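Local coordinates for mandelate racemase / muconate lactonizing enzyme, C-terminal domain protein (Pseudovibrio sp. JE062, PDB 4JHM) that belongs to the mandelate racemase / muconate lactonizing enzyme group of the enolase superfamily, pairing an N-terminal capping domain with a C-terminal TIM-barrel-like domain, at residues Val171-Glu183 / Met207-Glu219. Numbering follows the deposited sequence.
Sequences VYDKDVALVEAVE and MKMAKWMERHNWE
E183 and W218 make the one hydrogen bond between the two segments: the indole NE1 of W218 donates to E183 OE1 over 2.9 Å, with an N-H...O angle of 158°. The oxygen lies close to the indole plane, whereas the indole N-H reaches it from above the carboxylate plane. A bend at chi2 (67°) turns the E183 carboxylate back to this position, and its other oxygen, OE2, lies at the edge of the H216 ring, 3.6 Å from H216 CD2. W212 adds its six-membered ring, one face of which is turned to V179, while E183 CB meets the ring edge 3.9 Å from CH2. V179 CG2 in turn touches W218 CH2 at 3.8 Å. Toward the start of helix 172-186, selenomethionine M209 is a knob among Y172, D175, V176 and V179; bent at chi2 and chi3, it brings CE to 3.8 Å from both Y172 CD1 and V176 CG2. The phenol OH of Y172 meets CB and CG of K208, the two side chains crossing at about a right angle, and K208 NZ hydrogen-bonds OD1 of N217 of a second subunit.

The two helices are successive outer helices of the TIM-barrel-like domain, nearly parallel at 9° with axes 11.6 Å apart, and the chain between them passes through strand 192-196. L195 of that strand lies beneath V179 and M209, and F193 meets the W218 ring. Just past the end of helix 203-215, H216 ND1 donates to W212 O at 3.1 Å, and ND1 also lies over the centre of the W212 ring. The same carbonyl also accepts from H216 N, on the opposite face of its plane. D175 OD2 is hydrogen-bonded by Y201 OH, and the side chain of M209 packs on Y201.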
loop_
_atom_site.group_PDB
_atom_site.type_symbol
_atom_site.label_atom_id
_atom_site.label_comp_id
_atom_site.label_asym_id
_atom_site.label_seq_id
_atom_site.Cartn_x
_atom_site.Cartn_y
_atom_site.Cartn_z
ATOM N N VAL A 171 24.369 -9.693 -24.934
ATOM C CA VAL A 171 23.434 -9.517 -26.033
ATOM C C VAL A 171 22.527 -10.752 -26.048
ATOM O O VAL A 171 22.892 -11.804 -26.575
ATOM C CB VAL A 171 24.179 -9.367 -27.377
ATOM C CG1 VAL A 171 23.208 -9.398 -28.548
ATOM C CG2 VAL A 171 24.999 -8.084 -27.388
ATOM N N TYR A 172 21.355 -10.621 -25.438
ATOM C CA TYR A 172 20.408 -11.724 -25.305
ATOM C C TYR A 172 20.569 -12.814 -26.372
ATOM O O TYR A 172 20.699 -13.988 -26.044
ATOM C CB TYR A 172 18.975 -11.182 -25.324
ATOM C CG TYR A 172 17.926 -12.247 -25.131
ATOM C CD1 TYR A 172 17.894 -13.012 -23.976
ATOM C CD2 TYR A 172 16.965 -12.486 -26.098
ATOM C CE1 TYR A 172 16.937 -13.991 -23.793
ATOM C CE2 TYR A 172 16.007 -13.467 -25.927
ATOM C CZ TYR A 172 15.999 -14.216 -24.774
ATOM O OH TYR A 172 15.051 -15.194 -24.600
ATOM N N ASP A 173 20.561 -12.429 -27.643
ATOM C CA ASP A 173 20.597 -13.407 -28.736
ATOM C C ASP A 173 21.830 -14.306 -28.705
ATOM O O ASP A 173 21.707 -15.531 -28.752
ATOM C CB ASP A 173 20.504 -12.694 -30.081
ATOM C CG ASP A 173 19.227 -11.900 -30.220
ATOM O OD1 ASP A 173 18.138 -12.517 -30.200
ATOM O OD2 ASP A 173 19.314 -10.657 -30.335
ATOM N N LYS A 174 23.011 -13.701 -28.626
ATOM C CA LYS A 174 24.259 -14.463 -28.540
ATOM C C LYS A 174 24.371 -15.196 -27.200
ATOM O O LYS A 174 24.819 -16.342 -27.141
ATOM C CB LYS A 174 25.460 -13.541 -28.753
ATOM C CG LYS A 174 25.506 -12.920 -30.143
ATOM C CD LYS A 174 26.540 -11.811 -30.247
ATOM C CE LYS A 174 27.953 -12.367 -30.312
ATOM N NZ LYS A 174 28.972 -11.284 -30.411
ATOM N N ASP A 175 23.945 -14.539 -26.128
ATOM C CA ASP A 175 23.956 -15.152 -24.805
ATOM C C ASP A 175 23.068 -16.392 -24.737
ATOM O O ASP A 175 23.332 -17.308 -23.963
ATOM C CB ASP A 175 23.504 -14.146 -23.756
ATOM C CG ASP A 175 24.502 -13.025 -23.556
ATOM O OD1 ASP A 175 25.616 -13.107 -24.111
ATOM O OD2 ASP A 175 24.173 -12.062 -22.841
ATOM N N VAL A 176 22.011 -16.421 -25.543
ATOM C CA VAL A 176 21.104 -17.565 -25.550
ATOM C C VAL A 176 21.751 -18.768 -26.234
ATOM O O VAL A 176 21.546 -19.908 -25.820
ATOM C CB VAL A 176 19.766 -17.229 -26.242
ATOM C CG1 VAL A 176 19.036 -18.501 -26.651
ATOM C CG2 VAL A 176 18.889 -16.387 -25.326
ATOM N N ALA A 177 22.526 -18.512 -27.285
ATOM C CA ALA A 177 23.237 -19.583 -27.979
ATOM C C ALA A 177 24.307 -20.157 -27.062
ATOM O O ALA A 177 24.594 -21.352 -27.091
ATOM C CB ALA A 177 23.859 -19.064 -29.266
ATOM N N LEU A 178 24.896 -19.291 -26.245
ATOM C CA LEU A 178 25.890 -19.710 -25.270
ATOM C C LEU A 178 25.217 -20.509 -24.168
ATOM O O LEU A 178 25.465 -21.698 -23.994
ATOM C CB LEU A 178 26.572 -18.483 -24.670
ATOM C CG LEU A 178 27.392 -18.734 -23.405
ATOM C CD1 LEU A 178 28.692 -19.445 -23.746
ATOM C CD2 LEU A 178 27.675 -17.422 -22.693
ATOM N N VAL A 179 24.347 -19.835 -23.431
ATOM C CA VAL A 179 23.680 -20.419 -22.277
ATOM C C VAL A 179 23.092 -21.810 -22.536
ATOM O O VAL A 179 23.220 -22.697 -21.700
ATOM C CB VAL A 179 22.588 -19.461 -21.757
ATOM C CG1 VAL A 179 21.428 -20.230 -21.162
ATOM C CG2 VAL A 179 23.181 -18.499 -20.736
ATOM N N GLU A 180 22.454 -22.002 -23.687
ATOM C CA GLU A 180 21.779 -23.266 -23.988
ATOM C C GLU A 180 22.764 -24.386 -24.341
ATOM O O GLU A 180 22.572 -25.543 -23.949
ATOM C CB GLU A 180 20.764 -23.068 -25.118
ATOM C CG GLU A 180 19.588 -22.187 -24.725
ATOM C CD GLU A 180 18.481 -22.160 -25.764
ATOM O OE1 GLU A 180 18.792 -22.061 -26.966
ATOM O OE2 GLU A 180 17.296 -22.224 -25.373
ATOM N N ALA A 181 23.815 -24.036 -25.075
ATOM C CA ALA A 181 24.849 -24.996 -25.454
ATOM C C ALA A 181 25.608 -25.507 -24.231
ATOM O O ALA A 181 26.040 -26.660 -24.200
ATOM C CB ALA A 181 25.814 -24.362 -26.443
ATOM N N VAL A 182 25.771 -24.644 -23.231
ATOM C CA VAL A 182 26.444 -25.021 -21.993
ATOM C C VAL A 182 25.583 -25.961 -21.159
ATOM O O VAL A 182 26.088 -26.915 -20.573
ATOM C CB VAL A 182 26.796 -23.787 -21.139
ATOM C CG1 VAL A 182 27.033 -24.188 -19.691
ATOM C CG2 VAL A 182 28.018 -23.074 -21.701
ATOM N N GLU A 183 24.285 -25.684 -21.098
ATOM C CA GLU A 183 23.368 -26.507 -20.309
ATOM C C GLU A 183 23.277 -27.907 -20.894
ATOM O O GLU A 183 23.187 -28.887 -20.157
ATOM C CB GLU A 183 21.970 -25.881 -20.250
ATOM C CG GLU A 183 20.933 -26.733 -19.527
ATOM C CD GLU A 183 21.209 -26.876 -18.039
ATOM O OE1 GLU A 183 22.157 -26.234 -17.541
ATOM O OE2 GLU A 183 20.471 -27.625 -17.361
HETATM N N MSE A 207 13.558 -10.934 -18.228
HETATM C CA MSE A 207 12.546 -11.872 -17.753
HETATM C C MSE A 207 12.609 -13.165 -18.514
HETATM O O MSE A 207 12.400 -14.228 -17.954
HETATM C CB MSE A 207 11.157 -11.260 -17.882
HETATM C CG MSE A 207 10.085 -12.224 -17.372
HETATM SE SE MSE A 207 10.234 -12.500 -15.425
HETATM C CE MSE A 207 9.368 -10.827 -14.865
ATOM N N LYS A 208 12.903 -13.097 -19.803
ATOM C CA LYS A 208 12.954 -14.300 -20.613
ATOM C C LYS A 208 14.091 -15.214 -20.146
ATOM O O LYS A 208 13.914 -16.424 -19.995
ATOM C CB LYS A 208 13.137 -13.932 -22.083
ATOM C CG LYS A 208 12.406 -14.853 -23.041
ATOM C CD LYS A 208 11.075 -14.269 -23.480
ATOM C CE LYS A 208 11.260 -13.227 -24.572
ATOM N NZ LYS A 208 9.984 -12.944 -25.290
HETATM N N MSE A 209 15.259 -14.622 -19.914
HETATM C CA MSE A 209 16.443 -15.379 -19.507
HETATM C C MSE A 209 16.273 -15.950 -18.132
HETATM O O MSE A 209 16.718 -17.065 -17.857
HETATM C CB MSE A 209 17.661 -14.459 -19.516
HETATM C CG MSE A 209 18.908 -15.118 -18.929
HETATM SE SE MSE A 209 19.681 -16.473 -20.145
HETATM C CE MSE A 209 19.826 -15.401 -21.790
ATOM N N ALA A 210 15.629 -15.187 -17.254
ATOM C CA ALA A 210 15.458 -15.592 -15.859
ATOM C C ALA A 210 14.561 -16.819 -15.763
ATOM O O ALA A 210 14.895 -17.788 -15.075
ATOM C CB ALA A 210 14.883 -14.448 -15.048
ATOM N N LYS A 211 13.429 -16.768 -16.462
ATOM C CA LYS A 211 12.516 -17.899 -16.543
ATOM C C LYS A 211 13.240 -19.133 -17.065
ATOM O O LYS A 211 13.025 -20.240 -16.583
ATOM C CB LYS A 211 11.327 -17.576 -17.449
ATOM C CG LYS A 211 10.304 -16.641 -16.828
ATOM C CD LYS A 211 8.953 -16.796 -17.508
ATOM C CE LYS A 211 7.973 -15.696 -17.111
ATOM N NZ LYS A 211 7.662 -15.659 -15.654
ATOM N N TRP A 212 14.104 -18.941 -18.053
ATOM C CA TRP A 212 14.883 -20.046 -18.587
ATOM C C TRP A 212 15.907 -20.550 -17.573
ATOM O O TRP A 212 16.043 -21.756 -17.367
ATOM C CB TRP A 212 15.582 -19.629 -19.877
ATOM C CG TRP A 212 16.357 -20.739 -20.510
ATOM C CD1 TRP A 212 15.960 -21.531 -21.548
ATOM C CD2 TRP A 212 17.669 -21.186 -20.142
ATOM N NE1 TRP A 212 16.944 -22.441 -21.850
ATOM C CE2 TRP A 212 18.003 -22.248 -21.003
ATOM C CE3 TRP A 212 18.593 -20.787 -19.170
ATOM C CZ2 TRP A 212 19.217 -22.916 -20.918
ATOM C CZ3 TRP A 212 19.796 -21.453 -19.086
ATOM C CH2 TRP A 212 20.098 -22.507 -19.952
HETATM N N MSE A 213 16.626 -19.628 -16.939
HETATM C CA MSE A 213 17.634 -20.001 -15.947
HETATM C C MSE A 213 16.943 -20.671 -14.796
HETATM O O MSE A 213 17.515 -21.555 -14.157
HETATM C CB MSE A 213 18.418 -18.776 -15.475
HETATM C CG MSE A 213 19.449 -18.369 -16.521
HETATM SE SE MSE A 213 20.291 -16.650 -16.072
HETATM C CE MSE A 213 21.064 -17.131 -14.326
ATOM N N GLU A 214 15.702 -20.256 -14.536
ATOM C CA GLU A 214 14.890 -20.812 -13.452
ATOM C C GLU A 214 14.492 -22.265 -13.721
ATOM O O GLU A 214 14.460 -23.075 -12.801
ATOM C CB GLU A 214 13.635 -19.955 -13.241
ATOM C CG GLU A 214 12.747 -20.369 -12.073
ATOM C CD GLU A 214 11.388 -19.675 -12.091
ATOM O OE1 GLU A 214 10.814 -19.515 -13.193
ATOM O OE2 GLU A 214 10.886 -19.296 -11.008
ATOM N N ARG A 215 14.187 -22.588 -14.976
ATOM C CA ARG A 215 13.806 -23.954 -15.348
ATOM C C ARG A 215 14.973 -24.913 -15.201
ATOM O O ARG A 215 14.793 -26.067 -14.823
ATOM C CB ARG A 215 13.309 -24.022 -16.799
ATOM C CG ARG A 215 11.874 -23.574 -16.991
ATOM C CD ARG A 215 11.259 -24.133 -18.266
ATOM N NE ARG A 215 9.807 -23.956 -18.255
ATOM C CZ ARG A 215 8.936 -24.836 -17.761
ATOM N NH1 ARG A 215 7.634 -24.571 -17.795
ATOM N NH2 ARG A 215 9.354 -25.986 -17.242
ATOM N N HIS A 216 16.170 -24.434 -15.522
ATOM C CA HIS A 216 17.348 -25.287 -15.528
ATOM C C HIS A 216 18.188 -25.105 -14.258
ATOM O O HIS A 216 19.367 -25.452 -14.214
ATOM C CB HIS A 216 18.155 -25.040 -16.803
ATOM C CG HIS A 216 17.408 -25.381 -18.061
ATOM N ND1 HIS A 216 16.603 -24.475 -18.723
ATOM C CD2 HIS A 216 17.338 -26.533 -18.772
ATOM C CE1 HIS A 216 16.078 -25.051 -19.790
ATOM N NE2 HIS A 216 16.507 -26.300 -19.842
ATOM N N ASN A 217 17.550 -24.574 -13.219
ATOM C CA ASN A 217 18.132 -24.513 -11.881
ATOM C C ASN A 217 19.512 -23.849 -11.789
ATOM O O ASN A 217 20.316 -24.200 -10.929
ATOM C CB ASN A 217 18.176 -25.921 -11.273
ATOM C CG ASN A 217 16.809 -26.404 -10.813
ATOM O OD1 ASN A 217 16.008 -25.636 -10.282
ATOM N ND2 ASN A 217 16.541 -27.690 -11.004
ATOM N N TRP A 218 19.780 -22.879 -12.657
ATOM C CA TRP A 218 21.014 -22.106 -12.554
ATOM C C TRP A 218 20.997 -21.298 -11.270
ATOM O O TRP A 218 19.948 -21.101 -10.665
ATOM C CB TRP A 218 21.196 -21.183 -13.753
ATOM C CG TRP A 218 21.658 -21.899 -14.965
ATOM C CD1 TRP A 218 21.290 -23.147 -15.365
ATOM C CD2 TRP A 218 22.565 -21.408 -15.959
ATOM N NE1 TRP A 218 21.917 -23.470 -16.542
ATOM C CE2 TRP A 218 22.704 -22.417 -16.929
ATOM C CE3 TRP A 218 23.277 -20.216 -16.118
ATOM C CZ2 TRP A 218 23.526 -22.273 -18.042
ATOM C CZ3 TRP A 218 24.089 -20.072 -17.220
ATOM C CH2 TRP A 218 24.208 -21.096 -18.171
ATOM N N GLU A 219 22.170 -20.820 -10.874
ATOM C CA GLU A 219 22.387 -20.315 -9.524
ATOM C C GLU A 219 21.863 -18.897 -9.337
ATOM O O GLU A 219 21.025 -18.658 -8.470
ATOM C CB GLU A 219 23.878 -20.413 -9.178
ATOM C CG GLU A 219 24.258 -19.907 -7.798
ATOM C CD GLU A 219 23.699 -20.760 -6.682
ATOM O OE1 GLU A 219 22.964 -21.726 -6.979
ATOM O OE2 GLU A 219 23.997 -20.461 -5.505
#